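Local coordinates for uncharacterized protein TCIL3000_10_9440 (Trypanosoma congolense, PDB 5KMX) that is of unknown function but is an insect-stage surface antigen of the membrane, possibly a sensor, represented here by its bilobed ectodomain, at residues K28-F33 with N78-Q83; E36-R41 with V56-T61. One frame throughout, in Å; residues are numbered along the deposited sequence.

Contact 1 (K28-F33 with N78-Q83)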
# COMPACT_ATOMS: atom_id res chain seq x y z
N LYS A 28 -9.86 19.71 -4.39
CA LYS A 28 -10.57 19.79 -5.66
C LYS A 28 -10.60 18.46 -6.41
O LYS A 28 -11.16 18.37 -7.50
CB LYS A 28 -9.93 20.86 -6.55
CG LYS A 28 -9.92 22.25 -5.95
CD LYS A 28 -9.13 23.22 -6.82
CE LYS A 28 -9.39 24.66 -6.41
NZ LYS A 28 -8.66 25.62 -7.28
N TRP A 29 -10.00 17.43 -5.82
CA TRP A 29 -9.87 16.14 -6.50
C TRP A 29 -11.15 15.31 -6.43
O TRP A 29 -11.14 14.17 -5.97
CB TRP A 29 -8.70 15.34 -5.91
CG TRP A 29 -7.36 15.83 -6.35
CD1 TRP A 29 -7.08 16.98 -7.03
CD2 TRP A 29 -6.10 15.16 -6.16
NE1 TRP A 29 -5.73 17.08 -7.26
CE2 TRP A 29 -5.11 15.98 -6.74
CE3 TRP A 29 -5.72 13.96 -5.55
CZ2 TRP A 29 -3.76 15.63 -6.72
CZ3 TRP A 29 -4.39 13.62 -5.53
CH2 TRP A 29 -3.42 14.45 -6.12
N THR A 30 -12.25 15.89 -6.88
CA THR A 30 -13.48 15.13 -7.09
C THR A 30 -13.41 14.49 -8.47
O THR A 30 -12.52 14.81 -9.26
CB THR A 30 -14.74 16.01 -6.99
OG1 THR A 30 -14.63 17.11 -7.89
CG2 THR A 30 -14.92 16.51 -5.57
N GLY A 31 -14.35 13.60 -8.75
CA GLY A 31 -14.39 12.91 -10.03
C GLY A 31 -14.90 11.50 -9.86
O GLY A 31 -15.83 11.26 -9.08
N ARG A 32 -14.30 10.56 -10.58
CA ARG A 32 -14.73 9.17 -10.50
C ARG A 32 -13.58 8.18 -10.67
O ARG A 32 -12.65 8.40 -11.45
CB ARG A 32 -15.79 8.89 -11.56
CG ARG A 32 -17.09 9.63 -11.33
CD ARG A 32 -18.16 9.24 -12.34
NE ARG A 32 -19.46 9.80 -11.98
CZ ARG A 32 -20.48 9.91 -12.82
NH1 ARG A 32 -20.37 9.51 -14.08
NH2 ARG A 32 -21.63 10.44 -12.40
N PHE A 33 -13.65 7.10 -9.89
CA PHE A 33 -12.85 5.91 -10.12
C PHE A 33 -13.76 4.89 -10.77
O PHE A 33 -14.69 4.39 -10.13
CB PHE A 33 -12.26 5.38 -8.81
CG PHE A 33 -11.24 6.29 -8.18
CD1 PHE A 33 -9.92 6.26 -8.60
CD2 PHE A 33 -11.60 7.16 -7.17
CE1 PHE A 33 -8.98 7.10 -8.03
CE2 PHE A 33 -10.66 8.00 -6.59
CZ PHE A 33 -9.35 7.96 -7.02
N ASN A 78 -10.49 9.29 -13.33
CA ASN A 78 -10.96 10.55 -13.89
C ASN A 78 -11.21 11.58 -12.79
O ASN A 78 -12.36 11.86 -12.45
CB ASN A 78 -12.23 10.33 -14.71
CG ASN A 78 -11.95 9.64 -16.03
OD1 ASN A 78 -11.12 10.09 -16.82
ND2 ASN A 78 -12.65 8.54 -16.29
N ILE A 79 -10.13 12.13 -12.25
CA ILE A 79 -10.20 13.09 -11.15
C ILE A 79 -9.83 14.49 -11.64
O ILE A 79 -8.90 14.66 -12.43
CB ILE A 79 -9.26 12.68 -10.00
CG1 ILE A 79 -9.63 11.30 -9.46
CG2 ILE A 79 -9.29 13.72 -8.89
CD1 ILE A 79 -11.04 11.21 -8.90
N ASN A 80 -10.56 15.50 -11.16
CA ASN A 80 -10.35 16.88 -11.60
C ASN A 80 -8.93 17.36 -11.33
O ASN A 80 -8.35 17.06 -10.29
CB ASN A 80 -11.35 17.80 -10.91
CG ASN A 80 -12.79 17.36 -11.10
OD1 ASN A 80 -13.59 17.38 -10.17
ND2 ASN A 80 -13.12 16.94 -12.31
N THR A 81 -8.39 18.12 -12.27
CA THR A 81 -7.03 18.66 -12.20
C THR A 81 -5.95 17.59 -12.37
O THR A 81 -4.76 17.89 -12.39
CB THR A 81 -6.76 19.40 -10.86
OG1 THR A 81 -6.78 18.47 -9.77
CG2 THR A 81 -7.80 20.48 -10.63
N VAL A 82 -6.38 16.33 -12.48
CA VAL A 82 -5.46 15.22 -12.68
C VAL A 82 -5.63 14.66 -14.08
O VAL A 82 -6.72 14.22 -14.45
CB VAL A 82 -5.69 14.09 -11.65
CG1 VAL A 82 -4.63 13.01 -11.79
CG2 VAL A 82 -5.70 14.64 -10.24
N GLN A 83 -4.56 14.68 -14.87
CA GLN A 83 -4.60 14.10 -16.20
C GLN A 83 -4.98 12.63 -16.07
O GLN A 83 -4.28 11.86 -15.41
CB GLN A 83 -3.25 14.25 -16.90
CG GLN A 83 -2.88 15.69 -17.23
CD GLN A 83 -1.52 15.85 -17.88
OE1 GLN A 83 -1.02 16.96 -18.03
NE2 GLN A 83 -0.90 14.73 -18.26
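An antiparallel strand pairing in the sheet of this bilobed ectodomain joins Gly31-Phe33 to the last residues of strand 72-79, and a type II turn from Ile79 to Val82 follows directly. Arg32 and Asn78 form the hydrogen-bonded pair: Arg32 N donates to Asn78 O at 3.0 Å, and Asn78 N donates in return to Arg32 O. Gly31 faces Ile79 with CA atoms 4.3 Å apart, and its CA makes a CA-H...O contact with Asn78 O. Beyond the strand end the grip passes to Asn80, whose N donates to Thr30 O at 2.8 Å. Its side-chain OD1 accepts from Thr30 OG1, so Thr30 is held through both backbone and hydroxyl; with OG1 between the backbone N and the carbonyl carbon (chi1 54°), the hydroxyl is brought to that amide oxygen.

The other side of the pairing is apolar. Ile79 spreads its two branches: CG2, anti to the backbone N, abuts Trp29 CB at 3.4 Å, while CD1 comes over one face of the Phe33 ring, 4.0 Å from CE2. Tyr170 of strand 169-172 meets the Trp29 ring edge-to-face, and Leu202 of strand 197-204 touches both Trp29 and Phe33, tying these side chains to two further strands of the sheet. From the turn, Val82 contributes a CH-pi contact over the indole, its CG2 3.9 Å from the centroid of the five-membered ring of Trp29 and 16° off the ring normal.

Contact 2 (E36-R41 with V56-T61)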
# COMPACT_ATOMS: atom_id res chain seq x y z
N GLU A 36 -17.76 4.82 -9.84
CA GLU A 36 -18.08 5.40 -8.54
C GLU A 36 -17.57 6.83 -8.39
O GLU A 36 -16.48 7.16 -8.85
CB GLU A 36 -17.49 4.52 -7.43
CG GLU A 36 -17.75 3.03 -7.62
CD GLU A 36 -19.22 2.67 -7.59
OE1 GLU A 36 -19.58 1.59 -8.10
OE2 GLU A 36 -20.02 3.47 -7.06
N ASN A 37 -18.37 7.67 -7.73
CA ASN A 37 -17.96 9.04 -7.42
C ASN A 37 -16.85 9.06 -6.38
O ASN A 37 -16.84 8.26 -5.45
CB ASN A 37 -19.15 9.86 -6.93
CG ASN A 37 -20.20 10.07 -8.01
OD1 ASN A 37 -19.88 10.19 -9.19
ND2 ASN A 37 -21.46 10.12 -7.60
N ALA A 38 -15.91 10.00 -6.54
CA ALA A 38 -14.79 10.12 -5.61
C ALA A 38 -15.11 11.10 -4.49
O ALA A 38 -15.86 12.06 -4.68
CB ALA A 38 -13.54 10.56 -6.36
N SER A 39 -14.53 10.85 -3.32
CA SER A 39 -14.70 11.73 -2.16
C SER A 39 -13.35 12.07 -1.55
O SER A 39 -12.57 11.19 -1.20
CB SER A 39 -15.60 11.07 -1.11
OG SER A 39 -16.91 10.87 -1.61
N VAL A 40 -13.08 13.37 -1.41
CA VAL A 40 -11.85 13.83 -0.79
C VAL A 40 -11.92 13.61 0.72
O VAL A 40 -12.90 13.98 1.36
CB VAL A 40 -11.57 15.31 -1.08
CG1 VAL A 40 -10.28 15.75 -0.42
CG2 VAL A 40 -11.52 15.55 -2.58
N ARG A 41 -10.87 13.02 1.27
CA ARG A 41 -10.81 12.70 2.69
C ARG A 41 -9.60 13.35 3.35
O ARG A 41 -8.46 13.01 3.05
CB ARG A 41 -10.76 11.18 2.89
CG ARG A 41 -12.03 10.46 2.48
CD ARG A 41 -13.12 10.61 3.54
NE ARG A 41 -14.44 10.30 3.01
CZ ARG A 41 -14.91 9.07 2.83
NH1 ARG A 41 -14.16 8.01 3.11
NH2 ARG A 41 -16.13 8.90 2.34
N VAL A 56 -4.15 14.08 3.04
CA VAL A 56 -5.35 14.26 2.22
C VAL A 56 -5.28 13.44 0.93
O VAL A 56 -4.27 13.44 0.23
CB VAL A 56 -5.57 15.74 1.87
CG1 VAL A 56 -6.87 15.92 1.11
CG2 VAL A 56 -5.58 16.58 3.14
N TYR A 57 -6.38 12.77 0.63
CA TYR A 57 -6.50 11.96 -0.58
C TYR A 57 -7.96 11.88 -1.01
O TYR A 57 -8.86 12.13 -0.21
CB TYR A 57 -5.94 10.56 -0.34
CG TYR A 57 -6.66 9.80 0.76
CD1 TYR A 57 -7.81 9.08 0.48
CD2 TYR A 57 -6.18 9.80 2.06
CE1 TYR A 57 -8.48 8.38 1.48
CE2 TYR A 57 -6.83 9.10 3.06
CZ TYR A 57 -7.98 8.40 2.76
OH TYR A 57 -8.64 7.71 3.75
N THR A 58 -8.18 11.54 -2.27
CA THR A 58 -9.53 11.29 -2.78
C THR A 58 -9.70 9.79 -2.97
O THR A 58 -8.74 9.09 -3.32
CB THR A 58 -9.79 12.04 -4.10
OG1 THR A 58 -11.17 11.92 -4.47
CG2 THR A 58 -8.91 11.50 -5.22
N GLU A 59 -10.90 9.28 -2.71
CA GLU A 59 -11.11 7.83 -2.69
C GLU A 59 -12.50 7.40 -3.13
O GLU A 59 -13.42 8.22 -3.26
CB GLU A 59 -10.84 7.29 -1.28
CG GLU A 59 -11.77 7.84 -0.19
CD GLU A 59 -13.14 7.18 -0.17
OE1 GLU A 59 -14.13 7.89 0.10
OE2 GLU A 59 -13.23 5.96 -0.43
N ALA A 60 -12.64 6.10 -3.34
CA ALA A 60 -13.93 5.48 -3.63
C ALA A 60 -13.84 3.99 -3.37
O ALA A 60 -12.74 3.43 -3.30
CB ALA A 60 -14.33 5.75 -5.07
N THR A 61 -14.99 3.35 -3.21
CA THR A 61 -15.06 1.90 -3.02
C THR A 61 -15.54 1.25 -4.31
O THR A 61 -16.68 1.44 -4.72
CB THR A 61 -16.01 1.52 -1.86
OG1 THR A 61 -15.52 2.08 -0.64
CG2 THR A 61 -16.10 0.01 -1.72
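The beta hairpin of strands 36-45 and 53-63 brings Glu36 alongside Ala60 and Thr61, where Glu36 CG lies 3.5 Å from Thr61 O. Asn37 turns away from the partner strand, and its OD1 accepts a hydrogen bond from Arg32 NE; its own carbonyl oxygen nevertheless touches Ala60 CB. At Ala38 the methyl packs on Thr58 OG1, a hydroxyl hydrogen-bonded to Trp29 O, the CB-OG1 distance being 3.3 Å, and CA makes a CA-H...O contact with Glu59 O.

Antiparallel pairing runs from Ser39 to Arg41. Ser39 N donates to Glu59 O at 2.9 Å, and Glu59 N donates to Ser39 O. Val40 opposes Thr58 in a non-hydrogen-bonded pair whose CA atoms approach to 4.0 Å. With CG1 anti to the backbone N (chi1 -180°), Val40 directs that branch onto Val56 CG1 at 3.7 Å, and CG2 is left to meet Thr58.

Arg41 shares the other face with Ser39, Tyr57 and Glu59. Its N donates to Tyr57 O at 2.7 Å, and Tyr57 N returns a longer bond to Arg41 O. The arginine CB sits over one face of the Tyr57 ring, toward its rim, in a CH-pi contact; Arg201 of strand 197-204 makes a cation-pi contact with the same ring. Bent at chi2 (-78°), the Arg41 chain folds back along the sheet to Glu59, whose OE2 is bound by Asn199 ND2. The guanidinium and carboxylate planes are 30° apart, and Glu59 OE1 lies over the guanidinium face, 3.0 Å from Arg41 NH1, in a salt bridge of charges with no N-H directed at the oxygen.

Contacts 1 and 2 lie in the same sheet, their centres about 9 Å apart, and strand 31-33 is the neighbour of both 72-79 and 36-45. In sequence, the hairpin of contact 2 falls wholly within the 44 residues that separate the two segments of contact 1. Two probable hydrogen bonds join them: Gly31 O to Ala38 N at 2.8 Å, between adjacent strands, and Trp29 O to Thr58 OG1 at 2.7 Å, which reaches the second strand of the hairpin. Apolar continuity comes from Ile79 CD1, 3.6 Å from Ala38 CB, and from Phe33, which touches Ala38, Thr58 and Ala60 and so carries the buried side of contact 1 into contact 2.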